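PDB 3JZU: dipeptide Epimerase from Enterococcus faecalis V583, which belongs to the mandelate racemase/muconate lactonizing enzyme family, whose members pair an N-terminal capping domain with a TIM-type barrel. Local coordinates for residues Asp156-Lys161 with Phe182-Arg187; Asn262-Lys267 with Gly291-Glu296; Glu287-Cys292 with Arg316-Ala321; Met1-Val6 with Val34-Glu39. All coordinates share one frame; numbering follows the deposited sequence.

Interaction 1 (Asp156-Lys161 with Phe182-Arg187); sequences DTLKIK and FDIKLR. With TYR (tyrosine), chain J; LEU (leucine), chain I.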
# COMPACT_ATOMS: atom_id res chain seq x y z
N ASP A 156 -10.66 -14.31 -4.31
CA ASP A 156 -10.64 -14.69 -5.72
C ASP A 156 -9.37 -14.20 -6.42
O ASP A 156 -9.15 -14.51 -7.59
CB ASP A 156 -11.87 -14.15 -6.46
CG ASP A 156 -13.15 -14.87 -6.06
OD1 ASP A 156 -13.11 -16.11 -5.89
OD2 ASP A 156 -14.19 -14.20 -5.95
N THR A 157 -8.56 -13.42 -5.72
CA THR A 157 -7.31 -12.93 -6.28
C THR A 157 -6.20 -13.13 -5.25
O THR A 157 -6.31 -12.65 -4.12
CB THR A 157 -7.37 -11.44 -6.64
OG1 THR A 157 -8.42 -11.21 -7.58
CG2 THR A 157 -6.04 -11.01 -7.25
N LEU A 158 -5.14 -13.82 -5.64
CA LEU A 158 -4.02 -14.09 -4.74
C LEU A 158 -2.75 -13.41 -5.25
O LEU A 158 -2.46 -13.45 -6.44
CB LEU A 158 -3.76 -15.59 -4.65
CG LEU A 158 -4.95 -16.48 -4.26
CD1 LEU A 158 -4.57 -17.95 -4.39
CD2 LEU A 158 -5.40 -16.16 -2.84
N LYS A 159 -2.00 -12.79 -4.34
CA LYS A 159 -0.74 -12.15 -4.71
C LYS A 159 0.36 -13.10 -4.27
O LYS A 159 0.53 -13.37 -3.07
CB LYS A 159 -0.60 -10.79 -4.01
CG LYS A 159 0.70 -10.07 -4.31
CD LYS A 159 0.65 -8.61 -3.83
CE LYS A 159 1.99 -7.93 -4.01
NZ LYS A 159 1.98 -6.48 -3.64
N ILE A 160 1.11 -13.61 -5.24
CA ILE A 160 2.18 -14.57 -4.99
C ILE A 160 3.56 -13.94 -4.93
O ILE A 160 4.01 -13.30 -5.88
CB ILE A 160 2.24 -15.65 -6.10
CG1 ILE A 160 0.89 -16.35 -6.23
CG2 ILE A 160 3.34 -16.64 -5.80
CD1 ILE A 160 0.85 -17.38 -7.39
N LYS A 161 4.23 -14.12 -3.80
CA LYS A 161 5.57 -13.59 -3.65
C LYS A 161 6.53 -14.60 -4.25
O LYS A 161 6.37 -15.81 -4.06
CB LYS A 161 5.89 -13.36 -2.17
CG LYS A 161 5.14 -12.17 -1.57
CD LYS A 161 5.66 -10.84 -2.15
CE LYS A 161 4.87 -9.66 -1.60
NZ LYS A 161 5.36 -8.35 -2.14
N PHE A 182 -8.06 -22.43 -12.53
CA PHE A 182 -8.03 -21.17 -13.28
C PHE A 182 -9.11 -20.12 -12.99
O PHE A 182 -9.14 -19.08 -13.65
CB PHE A 182 -8.03 -21.48 -14.77
CG PHE A 182 -6.76 -22.13 -15.25
CD1 PHE A 182 -5.68 -21.35 -15.66
CD2 PHE A 182 -6.64 -23.51 -15.28
CE1 PHE A 182 -4.49 -21.95 -16.09
CE2 PHE A 182 -5.45 -24.12 -15.71
CZ PHE A 182 -4.38 -23.33 -16.11
N ASP A 183 -9.98 -20.37 -12.03
CA ASP A 183 -11.03 -19.41 -11.70
C ASP A 183 -10.49 -18.30 -10.81
O ASP A 183 -11.15 -17.27 -10.60
CB ASP A 183 -12.20 -20.09 -10.96
CG ASP A 183 -13.07 -20.93 -11.88
OD1 ASP A 183 -12.59 -21.96 -12.40
OD2 ASP A 183 -14.24 -20.54 -12.09
N ILE A 184 -9.29 -18.51 -10.28
CA ILE A 184 -8.65 -17.54 -9.39
C ILE A 184 -7.64 -16.67 -10.13
O ILE A 184 -6.89 -17.15 -10.98
CB ILE A 184 -7.91 -18.29 -8.25
CG1 ILE A 184 -8.84 -19.31 -7.59
CG2 ILE A 184 -7.40 -17.29 -7.22
CD1 ILE A 184 -10.08 -18.71 -6.94
N LYS A 185 -7.61 -15.37 -9.82
CA LYS A 185 -6.65 -14.49 -10.46
C LYS A 185 -5.36 -14.53 -9.65
O LYS A 185 -5.38 -14.42 -8.43
CB LYS A 185 -7.17 -13.05 -10.55
CG LYS A 185 -8.35 -12.90 -11.51
CD LYS A 185 -8.31 -11.60 -12.32
CE LYS A 185 -8.71 -10.37 -11.51
NZ LYS A 185 -7.65 -9.93 -10.56
N LEU A 186 -4.25 -14.72 -10.34
CA LEU A 186 -2.96 -14.79 -9.67
C LEU A 186 -2.03 -13.67 -10.15
O LEU A 186 -1.73 -13.57 -11.34
CB LEU A 186 -2.29 -16.14 -9.95
CG LEU A 186 -2.98 -17.42 -9.46
CD1 LEU A 186 -2.19 -18.62 -9.96
CD2 LEU A 186 -3.05 -17.45 -7.94
N ARG A 187 -1.59 -12.82 -9.22
CA ARG A 187 -0.65 -11.77 -9.57
C ARG A 187 0.66 -12.11 -8.84
O ARG A 187 0.64 -12.54 -7.68
CB ARG A 187 -1.17 -10.39 -9.16
CG ARG A 187 -1.66 -10.27 -7.73
CD ARG A 187 -2.28 -8.90 -7.48
NE ARG A 187 -3.46 -8.65 -8.32
CZ ARG A 187 -4.52 -7.97 -7.91
NH1 ARG A 187 -4.57 -7.46 -6.69
NH2 ARG A 187 -5.55 -7.78 -8.74
N TYR J . 3.82 -5.18 0.69
CA TYR J . 5.05 -4.87 -0.05
C TYR J . 4.94 -5.08 -1.56
O TYR J . 3.86 -4.78 -2.11
CB TYR J . 6.21 -5.71 0.49
CG TYR J . 6.50 -5.53 1.97
CD1 TYR J . 6.77 -6.63 2.78
CD2 TYR J . 6.53 -4.26 2.55
CE1 TYR J . 7.07 -6.48 4.13
CE2 TYR J . 6.84 -4.09 3.91
CZ TYR J . 7.11 -5.21 4.69
OH TYR J . 7.43 -5.07 6.03
OXT TYR J . 5.94 -5.53 -2.16
N LEU I . 0.68 -6.94 0.53
CA LEU I . 1.86 -6.47 1.32
C LEU I . 3.09 -6.26 0.44
O LEU I . 3.36 -7.07 -0.45
CB LEU I . 2.21 -7.51 2.40
CG LEU I . 1.16 -7.90 3.44
CD1 LEU I . 1.76 -8.91 4.42
CD2 LEU I . 0.69 -6.67 4.18
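Thr157 lays its CG2 over the guanidinium of Arg187, the methyl carbon standing 3.4 Å above the plane and over its centre. Arg187 reaches this place because its CG sits between the backbone N and the carbonyl carbon (chi1 50°) and its chain bends again at chi3. The hydroxyl branch turns to Lys185, the bridge partner of Thr157, whose NZ gives Thr157 OG1 a weak hydrogen bond of 3.3 Å. On the reverse face of the sheet Leu158 and Leu186 lie side by side and point the same way, with Leu158 CB 3.8 Å from Leu186 CD2. Leu186 CD2 also meets Ile160 CD1 at 3.9 Å, while Ile184 CG2 packs on Leu158 CG. Four nearly straight backbone bonds fix the parallel register, among them Ile160 N to Arg187 O at 2.7 Å. The strands belong to the beta-alpha-beta crossover 157-161, 166-180, 185-189 of the barrel, and helix 166-180 covers the aliphatic face through Ile176, which touches both Ile160 and Leu186. Further out, Glu212 forms salt bridges with both Lys185 and Arg187, and Asp132 forms another with Arg187. Lys159, extended throughout, carries NZ to the bound tyrosine's O at 3.0 Å and has salt bridges with Asp318 and Glu215. Lys161 NZ donates to the bound leucine's O at 2.9 Å, and Asp189 and Asn191 hold the same amino group.

Interaction 2 (Asn262-Lys267 with Gly291-Glu296); sequences NIKLMK and GCMAEE. With TYR (tyrosine), chain J; LEU (leucine), chain I.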
# COMPACT_ATOMS: atom_id res chain seq x y z
N ASN A 262 1.81 0.63 -8.48
CA ASN A 262 1.42 0.33 -7.09
C ASN A 262 1.57 1.59 -6.23
O ASN A 262 2.66 2.15 -6.11
CB ASN A 262 2.33 -0.78 -6.52
CG ASN A 262 1.97 -1.16 -5.07
OD1 ASN A 262 1.86 -0.30 -4.20
ND2 ASN A 262 1.81 -2.46 -4.82
N ILE A 263 0.46 2.04 -5.65
CA ILE A 263 0.48 3.22 -4.79
C ILE A 263 0.45 2.82 -3.31
O ILE A 263 -0.36 1.99 -2.90
CB ILE A 263 -0.76 4.12 -5.02
CG1 ILE A 263 -0.73 4.71 -6.44
CG2 ILE A 263 -0.79 5.24 -4.00
CD1 ILE A 263 -2.02 5.44 -6.80
N LYS A 264 1.33 3.41 -2.51
CA LYS A 264 1.35 3.15 -1.06
C LYS A 264 1.43 4.50 -0.36
O LYS A 264 2.29 5.32 -0.70
CB LYS A 264 2.55 2.30 -0.64
CG LYS A 264 2.46 0.83 -1.03
CD LYS A 264 3.63 0.05 -0.47
CE LYS A 264 3.66 -1.37 -1.01
NZ LYS A 264 3.73 -1.34 -2.49
N LEU A 265 0.56 4.73 0.61
CA LEU A 265 0.60 5.99 1.34
C LEU A 265 1.93 6.13 2.07
O LEU A 265 2.43 7.24 2.24
CB LEU A 265 -0.55 6.09 2.35
CG LEU A 265 -1.96 5.98 1.76
CD1 LEU A 265 -2.99 6.20 2.84
CD2 LEU A 265 -2.12 6.99 0.64
N MET A 266 2.51 5.01 2.49
CA MET A 266 3.78 5.04 3.21
C MET A 266 4.98 5.26 2.28
O MET A 266 6.11 5.41 2.74
CB MET A 266 3.98 3.77 4.03
CG MET A 266 2.91 3.55 5.09
SD MET A 266 2.72 5.02 6.13
CE MET A 266 0.95 5.17 6.17
N LYS A 267 4.74 5.26 0.97
CA LYS A 267 5.83 5.52 0.03
C LYS A 267 5.81 6.97 -0.43
O LYS A 267 6.85 7.59 -0.61
CB LYS A 267 5.73 4.65 -1.24
CG LYS A 267 6.35 3.28 -1.17
CD LYS A 267 6.39 2.64 -2.56
CE LYS A 267 5.00 2.61 -3.21
NZ LYS A 267 5.04 1.99 -4.58
N GLY A 291 -1.63 -0.31 -2.42
CA GLY A 291 -0.93 -1.34 -1.68
C GLY A 291 -0.65 -0.95 -0.24
O GLY A 291 -1.21 0.03 0.26
N CYS A 292 0.22 -1.69 0.43
CA CYS A 292 0.54 -1.39 1.83
C CYS A 292 1.81 -2.05 2.33
O CYS A 292 2.34 -3.00 1.72
CB CYS A 292 -0.61 -1.83 2.73
SG CYS A 292 -0.87 -3.63 2.74
N MET A 293 2.30 -1.54 3.45
CA MET A 293 3.47 -2.09 4.12
C MET A 293 2.91 -3.08 5.13
O MET A 293 1.78 -2.92 5.58
CB MET A 293 4.22 -0.98 4.86
CG MET A 293 4.71 0.14 3.96
SD MET A 293 5.83 -0.49 2.69
CE MET A 293 6.52 1.07 2.06
N ALA A 294 3.68 -4.10 5.49
CA ALA A 294 3.21 -5.08 6.48
C ALA A 294 3.14 -4.42 7.86
O ALA A 294 2.38 -4.86 8.73
CB ALA A 294 4.15 -6.29 6.51
N GLU A 295 3.92 -3.36 8.04
CA GLU A 295 3.98 -2.64 9.32
C GLU A 295 2.79 -1.72 9.63
O GLU A 295 2.73 -1.10 10.70
CB GLU A 295 5.28 -1.82 9.38
CG GLU A 295 6.56 -2.66 9.38
CD GLU A 295 7.05 -3.00 7.99
OE1 GLU A 295 6.27 -2.92 7.01
OE2 GLU A 295 8.24 -3.37 7.87
N GLU A 296 1.84 -1.62 8.72
CA GLU A 296 0.69 -0.76 8.96
C GLU A 296 -0.45 -1.49 9.64
O GLU A 296 -0.54 -2.71 9.54
CB GLU A 296 0.17 -0.18 7.65
CG GLU A 296 1.18 0.60 6.87
CD GLU A 296 0.58 1.10 5.57
OE1 GLU A 296 -0.38 1.90 5.65
OE2 GLU A 296 1.05 0.67 4.49
N TYR J . 3.82 -5.18 0.69
CA TYR J . 5.05 -4.87 -0.05
C TYR J . 4.94 -5.08 -1.56
O TYR J . 3.86 -4.78 -2.11
CB TYR J . 6.21 -5.71 0.49
CG TYR J . 6.50 -5.53 1.97
CD1 TYR J . 6.77 -6.63 2.78
CD2 TYR J . 6.53 -4.26 2.55
CE1 TYR J . 7.07 -6.48 4.13
CE2 TYR J . 6.84 -4.09 3.91
CZ TYR J . 7.11 -5.21 4.69
OH TYR J . 7.43 -5.07 6.03
OXT TYR J . 5.94 -5.53 -2.16
N LEU I . 0.68 -6.94 0.53
CA LEU I . 1.86 -6.47 1.32
C LEU I . 3.09 -6.26 0.44
O LEU I . 3.36 -7.07 -0.45
CB LEU I . 2.21 -7.51 2.40
CG LEU I . 1.16 -7.90 3.44
CD1 LEU I . 1.76 -8.91 4.42
CD2 LEU I . 0.69 -6.67 4.18
O HOH W 1 1.19 -3.55 -1.71
O HOH W 2 -1.13 2.60 1.28
O HOH W 3 1.17 2.32 2.40
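Met266 and Glu296 meet in the tight part of this contact, where Met266 CG lies 3.4 Å from Glu296 CD, the two side chains crossing at a slant. Met293 fills the adjoining place: its CG is 3.7 Å from Met266 CB, and its chain, bent at chi2 (-59°), carries its SD across Lys264 CD and its own methyl CE onto Lys267 CG. Backbone contributes one direct bond, Gly291 N to Ile263 O at 2.7 Å. Both segments lie at the C-terminal ends of adjacent parallel barrel strands, 260-263 and 287-290, the end at which TIM-type barrels place their active sites. Lys264 stands at the N-cap of the short helix 265-268. Its NZ approaches Asn262 OD1 from above the amide plane at 2.7 Å and also has a salt bridge with Asp240. The looser part is bridged by water instead of by direct contact. One molecule accepts from Leu265 N and donates to Gly291 O, and another accepts from Met266 N and donates to Glu296 OE2 at 2.7 Å. That carboxylate oxygen is gripped a second time by Met293 N, 2.7 Å from Glu296 OE2 on its anti side along an almost linear N-H...O path of 177°. Toward the ligands, Cys292 O accepts from the bound tyrosine's N at 2.8 Å, and Lys264 NZ makes only a weak bond to that ligand's O.

Interaction 3 (Glu287-Cys292 with Arg316-Ala321); sequences ECMIGC and RADLDA. With LEU (leucine), chain I.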
# COMPACT_ATOMS: atom_id res chain seq x y z
N GLU A 287 -3.49 2.36 -15.02
CA GLU A 287 -4.33 2.09 -13.86
C GLU A 287 -3.41 1.92 -12.65
O GLU A 287 -2.23 1.62 -12.80
CB GLU A 287 -5.14 0.81 -14.09
CG GLU A 287 -6.37 1.05 -14.95
CD GLU A 287 -7.16 -0.22 -15.21
OE1 GLU A 287 -7.15 -1.12 -14.35
OE2 GLU A 287 -7.82 -0.29 -16.26
N CYS A 288 -3.96 2.10 -11.45
CA CYS A 288 -3.18 1.97 -10.22
C CYS A 288 -3.77 0.95 -9.25
O CYS A 288 -4.97 0.71 -9.24
CB CYS A 288 -3.12 3.31 -9.47
SG CYS A 288 -2.22 4.64 -10.32
N MET A 289 -2.90 0.34 -8.45
CA MET A 289 -3.32 -0.60 -7.43
C MET A 289 -2.88 0.03 -6.12
O MET A 289 -1.77 0.54 -6.01
CB MET A 289 -2.64 -1.96 -7.57
CG MET A 289 -2.95 -2.90 -6.39
SD MET A 289 -2.29 -4.58 -6.60
CE MET A 289 -0.71 -4.46 -5.84
N ILE A 290 -3.76 0.00 -5.12
CA ILE A 290 -3.43 0.56 -3.82
C ILE A 290 -2.76 -0.59 -3.06
O ILE A 290 -3.26 -1.72 -3.08
CB ILE A 290 -4.71 1.06 -3.10
CG1 ILE A 290 -4.35 1.82 -1.81
CG2 ILE A 290 -5.64 -0.11 -2.78
CD1 ILE A 290 -3.62 3.12 -2.06
N GLY A 291 -1.63 -0.31 -2.42
CA GLY A 291 -0.93 -1.34 -1.68
C GLY A 291 -0.65 -0.95 -0.24
O GLY A 291 -1.21 0.03 0.26
N CYS A 292 0.22 -1.69 0.43
CA CYS A 292 0.54 -1.39 1.83
C CYS A 292 1.81 -2.05 2.33
O CYS A 292 2.34 -3.00 1.72
CB CYS A 292 -0.61 -1.83 2.73
SG CYS A 292 -0.87 -3.63 2.74
N ARG A 316 -7.28 -1.82 -8.55
CA ARG A 316 -6.86 -3.02 -7.84
C ARG A 316 -6.51 -2.67 -6.40
O ARG A 316 -6.20 -1.51 -6.10
CB ARG A 316 -5.64 -3.64 -8.51
CG ARG A 316 -5.89 -4.23 -9.89
CD ARG A 316 -4.59 -4.85 -10.40
NE ARG A 316 -4.75 -5.55 -11.67
CZ ARG A 316 -4.78 -4.95 -12.86
NH1 ARG A 316 -4.67 -3.63 -12.96
NH2 ARG A 316 -4.91 -5.69 -13.96
N ALA A 317 -6.56 -3.66 -5.53
CA ALA A 317 -6.21 -3.43 -4.13
C ALA A 317 -5.46 -4.59 -3.51
O ALA A 317 -5.77 -5.75 -3.74
CB ALA A 317 -7.47 -3.13 -3.32
N ASP A 318 -4.46 -4.24 -2.70
CA ASP A 318 -3.65 -5.19 -1.97
C ASP A 318 -3.50 -4.57 -0.58
O ASP A 318 -2.45 -4.01 -0.24
CB ASP A 318 -2.28 -5.35 -2.66
CG ASP A 318 -1.32 -6.24 -1.88
OD1 ASP A 318 -1.73 -7.33 -1.45
OD2 ASP A 318 -0.14 -5.86 -1.70
N LEU A 319 -4.58 -4.64 0.20
CA LEU A 319 -4.62 -4.09 1.55
C LEU A 319 -4.92 -5.24 2.51
O LEU A 319 -6.05 -5.41 2.98
CB LEU A 319 -5.73 -3.04 1.64
CG LEU A 319 -5.59 -1.93 0.60
CD1 LEU A 319 -6.78 -0.96 0.66
CD2 LEU A 319 -4.28 -1.20 0.86
N ASP A 320 -3.87 -6.00 2.81
CA ASP A 320 -3.97 -7.18 3.66
C ASP A 320 -3.10 -7.12 4.92
O ASP A 320 -2.90 -8.14 5.57
CB ASP A 320 -3.61 -8.42 2.82
CG ASP A 320 -2.26 -8.31 2.12
OD1 ASP A 320 -1.68 -7.20 2.09
OD2 ASP A 320 -1.77 -9.33 1.58
N ALA A 321 -2.60 -5.95 5.28
CA ALA A 321 -1.77 -5.86 6.47
C ALA A 321 -2.50 -6.24 7.76
O ALA A 321 -1.90 -6.86 8.64
CB ALA A 321 -1.17 -4.46 6.59
N LEU I . 0.68 -6.94 0.53
CA LEU I . 1.86 -6.47 1.32
C LEU I . 3.09 -6.26 0.44
O LEU I . 3.36 -7.07 -0.45
CB LEU I . 2.21 -7.51 2.40
CG LEU I . 1.16 -7.90 3.44
CD1 LEU I . 1.76 -8.91 4.42
CD2 LEU I . 0.69 -6.67 4.18
O HOH W 4 -4.82 -1.69 -11.20
O HOH W 1 1.19 -3.55 -1.71
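Strands 287-290 and 314-317 pair in parallel here, as the two ends of a beta-alpha-beta unit that crosses over through helix 298-310, and the contact continues into the loops beyond their C-terminal ends. The evidence for parallel pairing is the end-to-end directions, 3° apart, and the bridges Met289 with Arg316 and Ile290 with Ala317. Ile290 bonds through both its N and its O: the N donates to Arg316 O at 3.0 Å, and the O accepts from Asp318 N at 2.8 Å. Met289 CG packs on Arg316 CB at 3.5 Å, the two chains crossing at about a right angle, and the methionine's CE goes on to Asp318 CB. On the opposite face Ile290 CG2 touches Ala317 CB at 3.6 Å and also meets Leu319 CD1. At the far end Arg316 makes a long salt bridge with Glu287, whose OE1 is hydrogen-bonded to Thr315 OG1; the stronger partner of Arg316 is Glu212, and a water lies in plane at the guanidinium edge, 2.6 Å from Arg316 NH1. Toward the ligand, Cys292 SG rests 3.9 Å from Ala321 CB. Asp318 has its CG anti to the backbone N (chi1 174°), which brings OD2 to the bound leucine's N at 2.6 Å. Asp320 OD1 accepts from the same leucine N at 2.8 Å, so two carboxylates grip it, while Asp320 OD2 accepts from Thr134 N. Ligand-binding acidic groups just past the last strand of a parallel barrel fit the TIM-type layout of the enolase C-terminal domain.

Interaction 4 (Met1-Val6 with Val34-Glu39); sequences MKIKQV and VEIETE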
# COMPACT_ATOMS: atom_id res chain seq x y z
N MET A 1 -11.38 25.75 11.28
CA MET A 1 -10.93 25.00 12.49
C MET A 1 -9.41 25.14 12.62
O MET A 1 -8.74 25.54 11.68
CB MET A 1 -11.33 23.53 12.37
CG MET A 1 -10.57 22.72 11.34
SD MET A 1 -11.43 21.22 10.81
CE MET A 1 -11.36 20.24 12.24
N LYS A 2 -8.88 24.83 13.80
CA LYS A 2 -7.44 24.96 14.03
C LYS A 2 -6.89 23.81 14.83
O LYS A 2 -7.52 23.35 15.78
CB LYS A 2 -7.13 26.26 14.79
CG LYS A 2 -7.60 27.54 14.14
CD LYS A 2 -7.07 28.75 14.91
CE LYS A 2 -7.75 30.05 14.48
NZ LYS A 2 -7.62 30.31 13.01
N ILE A 3 -5.71 23.35 14.45
CA ILE A 3 -5.06 22.26 15.17
C ILE A 3 -4.61 22.83 16.50
O ILE A 3 -3.94 23.87 16.54
CB ILE A 3 -3.81 21.75 14.40
CG1 ILE A 3 -4.24 21.03 13.12
CG2 ILE A 3 -3.00 20.83 15.30
CD1 ILE A 3 -3.08 20.54 12.27
N LYS A 4 -4.97 22.14 17.58
CA LYS A 4 -4.65 22.54 18.95
C LYS A 4 -3.36 21.87 19.44
O LYS A 4 -2.47 22.54 19.97
CB LYS A 4 -5.82 22.16 19.87
CG LYS A 4 -5.61 22.41 21.36
CD LYS A 4 -6.82 21.91 22.14
CE LYS A 4 -6.65 22.11 23.64
NZ LYS A 4 -7.89 21.71 24.37
N GLN A 5 -3.29 20.56 19.27
CA GLN A 5 -2.12 19.80 19.68
C GLN A 5 -1.98 18.53 18.83
O GLN A 5 -2.93 18.07 18.20
CB GLN A 5 -2.20 19.45 21.17
CG GLN A 5 -3.51 18.80 21.60
CD GLN A 5 -3.77 18.97 23.10
OE1 GLN A 5 -2.97 18.56 23.94
NE2 GLN A 5 -4.90 19.58 23.44
N VAL A 6 -0.77 17.98 18.82
CA VAL A 6 -0.48 16.78 18.06
C VAL A 6 0.24 15.79 18.97
O VAL A 6 1.28 16.11 19.53
CB VAL A 6 0.44 17.09 16.87
CG1 VAL A 6 0.86 15.80 16.20
CG2 VAL A 6 -0.27 18.02 15.89
N VAL A 34 -0.56 8.74 15.34
CA VAL A 34 -0.73 10.14 15.70
C VAL A 34 -2.19 10.51 15.90
O VAL A 34 -3.08 9.95 15.25
CB VAL A 34 -0.17 11.08 14.59
CG1 VAL A 34 -0.10 12.51 15.12
CG2 VAL A 34 1.20 10.63 14.15
N GLU A 35 -2.42 11.46 16.80
CA GLU A 35 -3.76 11.98 17.08
C GLU A 35 -3.65 13.50 17.02
O GLU A 35 -2.92 14.11 17.80
CB GLU A 35 -4.24 11.58 18.48
CG GLU A 35 -4.44 10.09 18.68
CD GLU A 35 -5.15 9.77 19.99
OE1 GLU A 35 -5.23 8.58 20.36
OE2 GLU A 35 -5.65 10.71 20.64
N ILE A 36 -4.37 14.11 16.08
CA ILE A 36 -4.35 15.56 15.93
C ILE A 36 -5.67 16.09 16.49
O ILE A 36 -6.74 15.66 16.07
CB ILE A 36 -4.23 15.97 14.43
CG1 ILE A 36 -2.92 15.43 13.86
CG2 ILE A 36 -4.33 17.49 14.30
CD1 ILE A 36 -2.57 15.95 12.46
N GLU A 37 -5.59 17.00 17.44
CA GLU A 37 -6.80 17.55 18.04
C GLU A 37 -6.94 19.02 17.68
O GLU A 37 -5.96 19.76 17.66
CB GLU A 37 -6.76 17.38 19.56
CG GLU A 37 -7.84 18.14 20.32
CD GLU A 37 -7.94 17.71 21.78
OE1 GLU A 37 -6.89 17.37 22.37
OE2 GLU A 37 -9.06 17.72 22.33
N THR A 38 -8.18 19.42 17.40
CA THR A 38 -8.47 20.80 17.04
C THR A 38 -8.97 21.52 18.28
O THR A 38 -9.36 20.89 19.27
CB THR A 38 -9.56 20.89 15.93
OG1 THR A 38 -10.76 20.25 16.40
CG2 THR A 38 -9.08 20.19 14.65
N GLU A 39 -8.98 22.85 18.25
CA GLU A 39 -9.43 23.61 19.40
C GLU A 39 -10.88 23.27 19.76
O GLU A 39 -11.23 23.22 20.93
CB GLU A 39 -9.30 25.11 19.13
CG GLU A 39 -7.88 25.62 18.89
CD GLU A 39 -7.00 25.54 20.11
OE1 GLU A 39 -7.52 25.34 21.23
OE2 GLU A 39 -5.77 25.70 19.97
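The Gln5 amide and Glu37 carboxylate are turned 26° from each other, on side chains that run alongside and point the same way. Gln5 NE2 comes within 3.2 Å of Glu37 OE1, but the angle is too poor for a hydrogen bond, so the pair is a contact of polar groups alongside each other. The Glu39 carboxylate is set against the aliphatic part of Lys4, the two side chains crossing at about a right angle, with Glu39 OE1 3.5 Å from Lys4 CG. Lys4, extended with CG anti to the backbone N (chi1 175°), sends its NZ past both acids without touching either charged group. Beneath these side chains the strands run antiparallel and contain a classic beta bulge. Lys4 N and Gln5 N both donate to Glu37 O, at 2.6 Å in the carbonyl plane for Lys4 and at 3.2 Å from a tilted position for Gln5. The register shifts by one residue as a result, between the pairs Ile3 with Thr38 and Gln5 with Glu37. On one flank of the bulge Glu37 N donates to Gln5 O at 3.0 Å; on the other Glu39 N donates to Lys2 O. The other face is aliphatic: Ile3 CG2 meets Ile36 CG2 at 3.7 Å, and Val6 CG1 meets Val34 CG1 at 3.6 Å. These strands form the hairpin 3-21 and 24-38 of the N-terminal domain. Strand 24-38 is central in the three-stranded sheet, with 43-48 along its other edge, and helix 96-114 packs against the aliphatic face through Ala101, Ala105 and Leu109.

Interactions 1, 2 and 3 belong to one barrel and converge on the bound leucine and tyrosine. Interactions 2 and 3 have centres about 8 Å apart, share Gly291 and Cys292, and use neighbouring strands, with Ile263 N probably hydrogen-bonded to Met289 O at 2.7 Å. Interaction 1 reaches interaction 3 past strand 128-135, where Lys159 NZ and Asp318 OD2 form a salt bridge of 2.9 Å. The side chains of Lys159 and Asn262 each come within about 4 Å of a bound magnesium ion, tying interactions 1 and 2 to the same site. Interaction 4 stands apart in the N-terminal domain, its nearest atoms about 10 Å from interaction 2 and about 24 Å from interaction 1.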